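Local coordinates for transcriptional regulatory protein RcsB (Escherichia coli, PDB 5I4C) that regulates transcription as the DNA-binding response regulator of the Rcs phosphorelay, controlling genes for capsule synthesis, biofilm formation and cell division, here represented by its receiver domain, at residues Tyr73-Arg76 with Ser82-Val85; Asp66-Ile71 with Leu99-Glu104. One frame throughout, in Å; residues are numbered along the deposited sequence.

Contact 1: residues Tyr73-Arg76 with Ser82-Val85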
loop_
_atom_site.group_PDB
_atom_site.type_symbol
_atom_site.label_atom_id
_atom_site.label_comp_id
_atom_site.label_asym_id
_atom_site.label_seq_id
_atom_site.Cartn_x
_atom_site.Cartn_y
_atom_site.Cartn_z
ATOM N N TYR A 73 -8.767 -4.407 24.379
ATOM C CA TYR A 73 -8.944 -3.027 24.804
ATOM C C TYR A 73 -10.179 -2.369 24.141
ATOM O O TYR A 73 -11.065 -1.832 24.837
ATOM C CB TYR A 73 -7.651 -2.201 24.585
ATOM C CG TYR A 73 -7.759 -0.843 25.210
ATOM C CD1 TYR A 73 -8.459 0.178 24.560
ATOM C CD2 TYR A 73 -7.314 -0.602 26.531
ATOM C CE1 TYR A 73 -8.683 1.404 25.154
ATOM C CE2 TYR A 73 -7.491 0.663 27.120
ATOM C CZ TYR A 73 -8.174 1.651 26.425
ATOM O OH TYR A 73 -8.429 2.870 26.922
ATOM N N ILE A 74 -10.256 -2.435 22.825
ATOM C CA ILE A 74 -11.371 -1.789 22.068
ATOM C C ILE A 74 -12.722 -2.435 22.384
ATOM O O ILE A 74 -13.746 -1.718 22.554
ATOM C CB ILE A 74 -11.091 -1.793 20.561
ATOM C CG1 ILE A 74 -9.841 -0.958 20.290
ATOM C CG2 ILE A 74 -12.250 -1.183 19.791
ATOM C CD1 ILE A 74 -9.294 -1.095 18.939
ATOM N N LYS A 75 -12.765 -3.767 22.475
ATOM C CA LYS A 75 -14.030 -4.428 22.784
ATOM C C LYS A 75 -14.563 -4.038 24.114
ATOM O O LYS A 75 -15.752 -3.943 24.279
ATOM C CB LYS A 75 -13.962 -5.944 22.790
ATOM C CG LYS A 75 -13.528 -6.619 21.516
ATOM C CD LYS A 75 -14.359 -6.263 20.301
ATOM C CE LYS A 75 -15.769 -6.885 20.262
ATOM N NZ LYS A 75 -16.444 -6.525 18.945
ATOM N N ARG A 76 -13.671 -3.787 25.051
ATOM C CA ARG A 76 -14.080 -3.420 26.407
ATOM C C ARG A 76 -14.471 -1.972 26.495
ATOM O O ARG A 76 -15.473 -1.625 27.113
ATOM C CB ARG A 76 -12.903 -3.725 27.285
ATOM C CG ARG A 76 -13.149 -3.515 28.689
ATOM C CD ARG A 76 -12.092 -4.256 29.493
ATOM N NE ARG A 76 -12.302 -3.659 30.768
ATOM C CZ ARG A 76 -11.698 -2.549 31.182
ATOM N NH1 ARG A 76 -10.707 -2.007 30.511
ATOM N NH2 ARG A 76 -12.050 -2.037 32.351
ATOM N N SER A 82 -17.752 -1.655 15.591
ATOM C CA SER A 82 -17.573 -2.859 14.770
ATOM C C SER A 82 -16.169 -2.800 14.305
ATOM O O SER A 82 -15.622 -1.731 14.112
ATOM C CB SER A 82 -18.521 -2.876 13.608
ATOM O OG SER A 82 -19.854 -2.911 14.038
ATOM N N ILE A 83 -15.552 -3.939 14.172
ATOM C CA ILE A 83 -14.158 -3.977 13.809
ATOM C C ILE A 83 -13.932 -4.900 12.623
ATOM O O ILE A 83 -14.425 -6.041 12.620
ATOM C CB ILE A 83 -13.330 -4.497 14.952
ATOM C CG1 ILE A 83 -13.459 -3.596 16.144
ATOM C CG2 ILE A 83 -11.860 -4.613 14.540
ATOM C CD1 ILE A 83 -12.883 -4.281 17.362
ATOM N N ILE A 84 -13.299 -4.353 11.605
ATOM C CA ILE A 84 -12.709 -5.101 10.520
ATOM C C ILE A 84 -11.207 -5.090 10.653
ATOM O O ILE A 84 -10.572 -4.009 10.641
ATOM C CB ILE A 84 -13.099 -4.577 9.151
ATOM C CG1 ILE A 84 -14.616 -4.705 8.963
ATOM C CG2 ILE A 84 -12.380 -5.364 8.037
ATOM C CD1 ILE A 84 -15.128 -4.011 7.707
ATOM N N VAL A 85 -10.649 -6.302 10.752
ATOM C CA VAL A 85 -9.209 -6.506 10.775
ATOM C C VAL A 85 -8.652 -6.648 9.348
ATOM O O VAL A 85 -9.186 -7.403 8.586
ATOM C CB VAL A 85 -8.835 -7.700 11.661
ATOM C CG1 VAL A 85 -7.382 -8.126 11.507
ATOM C CG2 VAL A 85 -9.075 -7.284 13.115
#

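Contact 2: residues Asp66-Ile71 with Leu99-Glu104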
loop_
_atom_site.group_PDB
_atom_site.type_symbol
_atom_site.label_atom_id
_atom_site.label_comp_id
_atom_site.label_asym_id
_atom_site.label_seq_id
_atom_site.Cartn_x
_atom_site.Cartn_y
_atom_site.Cartn_z
ATOM N N ASP A 66 -0.999 -3.796 20.331
ATOM C CA ASP A 66 -1.424 -4.202 18.984
ATOM C C ASP A 66 -1.991 -5.602 19.143
ATOM O O ASP A 66 -2.133 -6.058 20.293
ATOM C CB ASP A 66 -0.254 -4.049 17.976
ATOM C CG ASP A 66 0.908 -5.022 18.210
ATOM O OD1 ASP A 66 0.818 -5.906 19.055
ATOM O OD2 ASP A 66 1.954 -4.898 17.505
ATOM N N GLY A 67 -2.371 -6.231 18.028
ATOM C CA GLY A 67 -2.935 -7.524 17.983
ATOM C C GLY A 67 -4.136 -7.749 18.894
ATOM O O GLY A 67 -5.029 -6.937 18.978
ATOM N N ILE A 68 -4.090 -8.867 19.602
ATOM C CA ILE A 68 -5.148 -9.309 20.486
ATOM C C ILE A 68 -5.358 -8.336 21.648
ATOM O O ILE A 68 -6.458 -7.985 22.016
ATOM C CB ILE A 68 -4.802 -10.728 21.036
ATOM C CG1 ILE A 68 -4.780 -11.761 19.903
ATOM C CG2 ILE A 68 -5.778 -11.157 22.129
ATOM C CD1 ILE A 68 -6.101 -11.912 19.156
ATOM N N THR A 69 -4.270 -7.895 22.207
ATOM C CA THR A 69 -4.295 -6.915 23.294
ATOM C C THR A 69 -5.051 -5.669 22.940
ATOM O O THR A 69 -5.923 -5.256 23.649
ATOM C CB THR A 69 -2.843 -6.576 23.636
ATOM O OG1 THR A 69 -2.217 -7.764 24.095
ATOM C CG2 THR A 69 -2.726 -5.504 24.697
ATOM N N LEU A 70 -4.829 -5.167 21.735
ATOM C CA LEU A 70 -5.535 -3.980 21.277
ATOM C C LEU A 70 -6.990 -4.308 21.030
ATOM O O LEU A 70 -7.858 -3.548 21.439
ATOM C CB LEU A 70 -4.903 -3.485 19.986
ATOM C CG LEU A 70 -5.604 -2.252 19.407
ATOM C CD1 LEU A 70 -5.592 -1.065 20.381
ATOM C CD2 LEU A 70 -4.994 -1.922 18.074
ATOM N N ILE A 71 -7.270 -5.432 20.419
ATOM C CA ILE A 71 -8.682 -5.796 20.253
ATOM C C ILE A 71 -9.462 -5.887 21.540
ATOM O O ILE A 71 -10.596 -5.389 21.630
ATOM C CB ILE A 71 -8.885 -7.084 19.447
ATOM C CG1 ILE A 71 -8.396 -6.952 18.006
ATOM C CG2 ILE A 71 -10.374 -7.487 19.407
ATOM C CD1 ILE A 71 -8.595 -5.587 17.446
ATOM N N LEU A 99 -11.041 -14.107 15.541
ATOM C CA LEU A 99 -12.448 -14.471 15.314
ATOM C C LEU A 99 -13.161 -14.857 16.608
ATOM O O LEU A 99 -14.297 -14.477 16.777
ATOM C CB LEU A 99 -12.616 -15.560 14.262
ATOM C CG LEU A 99 -12.448 -15.041 12.817
ATOM C CD1 LEU A 99 -12.117 -16.135 11.773
ATOM C CD2 LEU A 99 -13.671 -14.219 12.386
ATOM N N ASP A 100 -12.470 -15.496 17.552
ATOM C CA ASP A 100 -13.047 -15.802 18.870
ATOM C C ASP A 100 -13.457 -14.577 19.625
ATOM O O ASP A 100 -14.239 -14.696 20.554
ATOM C CB ASP A 100 -12.039 -16.503 19.781
ATOM C CG ASP A 100 -11.718 -17.911 19.341
ATOM O OD1 ASP A 100 -12.189 -18.373 18.274
ATOM O OD2 ASP A 100 -10.955 -18.561 20.076
ATOM N N LEU A 101 -12.908 -13.399 19.282
ATOM C CA LEU A 101 -13.220 -12.192 20.033
ATOM C C LEU A 101 -14.493 -11.532 19.477
ATOM O O LEU A 101 -14.964 -10.521 20.006
ATOM C CB LEU A 101 -11.997 -11.225 20.067
ATOM C CG LEU A 101 -10.717 -11.745 20.758
ATOM C CD1 LEU A 101 -9.579 -10.738 20.687
ATOM C CD2 LEU A 101 -10.981 -12.146 22.207
ATOM N N ASP A 102 -15.054 -12.092 18.419
ATOM C CA ASP A 102 -16.367 -11.652 17.924
ATOM C C ASP A 102 -16.221 -10.306 17.210
ATOM O O ASP A 102 -17.016 -9.392 17.323
ATOM C CB ASP A 102 -17.475 -11.659 19.026
ATOM C CG ASP A 102 -18.917 -11.622 18.428
ATOM O OD1 ASP A 102 -19.209 -12.347 17.454
ATOM O OD2 ASP A 102 -19.746 -10.815 18.887
ATOM N N ILE A 103 -15.205 -10.234 16.391
ATOM C CA ILE A 103 -15.098 -9.109 15.480
ATOM C C ILE A 103 -15.978 -9.336 14.253
ATOM O O ILE A 103 -16.456 -10.430 14.000
ATOM C CB ILE A 103 -13.632 -8.811 15.152
ATOM C CG1 ILE A 103 -12.917 -9.992 14.554
ATOM C CG2 ILE A 103 -12.903 -8.389 16.423
ATOM C CD1 ILE A 103 -12.162 -9.576 13.375
ATOM N N GLU A 104 -16.200 -8.295 13.479
ATOM C CA GLU A 104 -17.147 -8.350 12.421
ATOM C C GLU A 104 -16.554 -8.732 11.067
ATOM O O GLU A 104 -17.261 -9.253 10.201
ATOM C CB GLU A 104 -17.898 -7.026 12.321
ATOM C CG GLU A 104 -18.917 -6.849 13.418
ATOM C CD GLU A 104 -18.306 -6.515 14.780
ATOM O OE1 GLU A 104 -17.117 -6.138 14.907
ATOM O OE2 GLU A 104 -19.032 -6.669 15.753
#

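Contact 1: residues Tyr73-Arg76 with Ser82-Val85
One methyl group carries the meeting of helix and strand here: CD1 of Ile83 reaches out from the strand toward two consecutive residues of helix 67-77. On one of them it touches the branch methyl of Ile74, with Ile83 CD1 4.0 Å from Ile74 CG2. On the other it rests against the aliphatic chain of Lys75, where the gap from Ile83 CD1 to Lys75 CD is 3.8 Å. With chi2 extended (167°), Ile83 CD1 spans the gap between backbones whose CA atoms, Ile74 to Ile83, are 9.0 Å apart. Bends at chi2 and chi3 turn the Lys75 chain back across Ile83, bringing CD alone against its CD1, while NZ carries on toward the loop 99-104. Farther out, Ile74 also packs on Leu53, Leu81 and Ile42, and a hydrogen bond from Ile83 N to Glu104 OE1 ties the strand to the loop before strand 105-108 of the same chain. Such apolar seating of a helix on the strand that follows it is typical of the beta-alpha-beta crossover, here strand 52-56, helix 67-77 and strand 82-87 of the CheY-like receiver fold.

Contact 2: residues Asp66-Ile71 with Leu99-Glu104
Leu101 points its CD1 methyl at helix 67-77, where Ile68 and Ile71, about one turn apart, receive it. In this CheY-like receiver domain the contact joins that helix to the loop between helix 92-99 and strand 105-108, and no hydrogen bond crosses it; the meeting is between apolar side chains.

The tight part centres on Ile71. Its CG2 branch stands anti to the backbone N (chi1 of CG1 -64°) and lies 3.6 Å from Leu101 CD1, while Ile71 CB is 3.9 Å from the same methyl, so the leucine tip bears on the root of the isoleucine as well as on its branch. Both Ile71 and Ile103 are buried. The two side chains cross at about a right angle, and Ile103 continues inward to Val85 and Val98, which links this packing to the sheet and to helix 92-99.

Nearer the solvent the fit relaxes. Ile68, partly exposed, slants across the end of Leu101 with both CG2 and CD1 near Leu101 CD1, Ile68 CD1 standing 4.0 Å from that methyl, and it also lies on Ala97. Leu101 itself remains partly open to solvent, and the neighbouring Asp100 and Asp102 are exposed. A type I turn from Leu99 to Asp102, closed by a 3.0 Å bond from Asp102 N to Leu99 O, presents Leu101 to the helix. Asp102 then leaves helical geometry with a positive phi, and the chain heads into Ile103 and the next strand. The loop itself is held from beyond helix 67-77: Lys128 NZ makes a salt bridge with Asp102 OD1 and a hydrogen bond with Ile103 O. At the inner limit of the contact, the branch methyls of the two buried isoleucines meet directly, Ile71 CG2 4.0 Å from Ile103 CG2.

In the fold
Contacts 1 and 2 share helix 67-77, whose successive turns face first the loop 99-104 and then strand 82-87; their centres lie about 6 Å apart. Contact 1 is nested in the loop that contact 2 closes, a loop that also carries most of helix 92-99. Polar bonds knit the two together: Glu104 OE1 is 2.8 Å from Ile83 N, in a probable hydrogen bond, and Lys75 NZ comes within 3.3 Å of Asp102 O, in a weak one. Asp56, the predicted phosphorylation site, ends strand 52-56, the neighbour of strand 82-87 in the sheet, and is unphosphorylated here. Neither contact includes it.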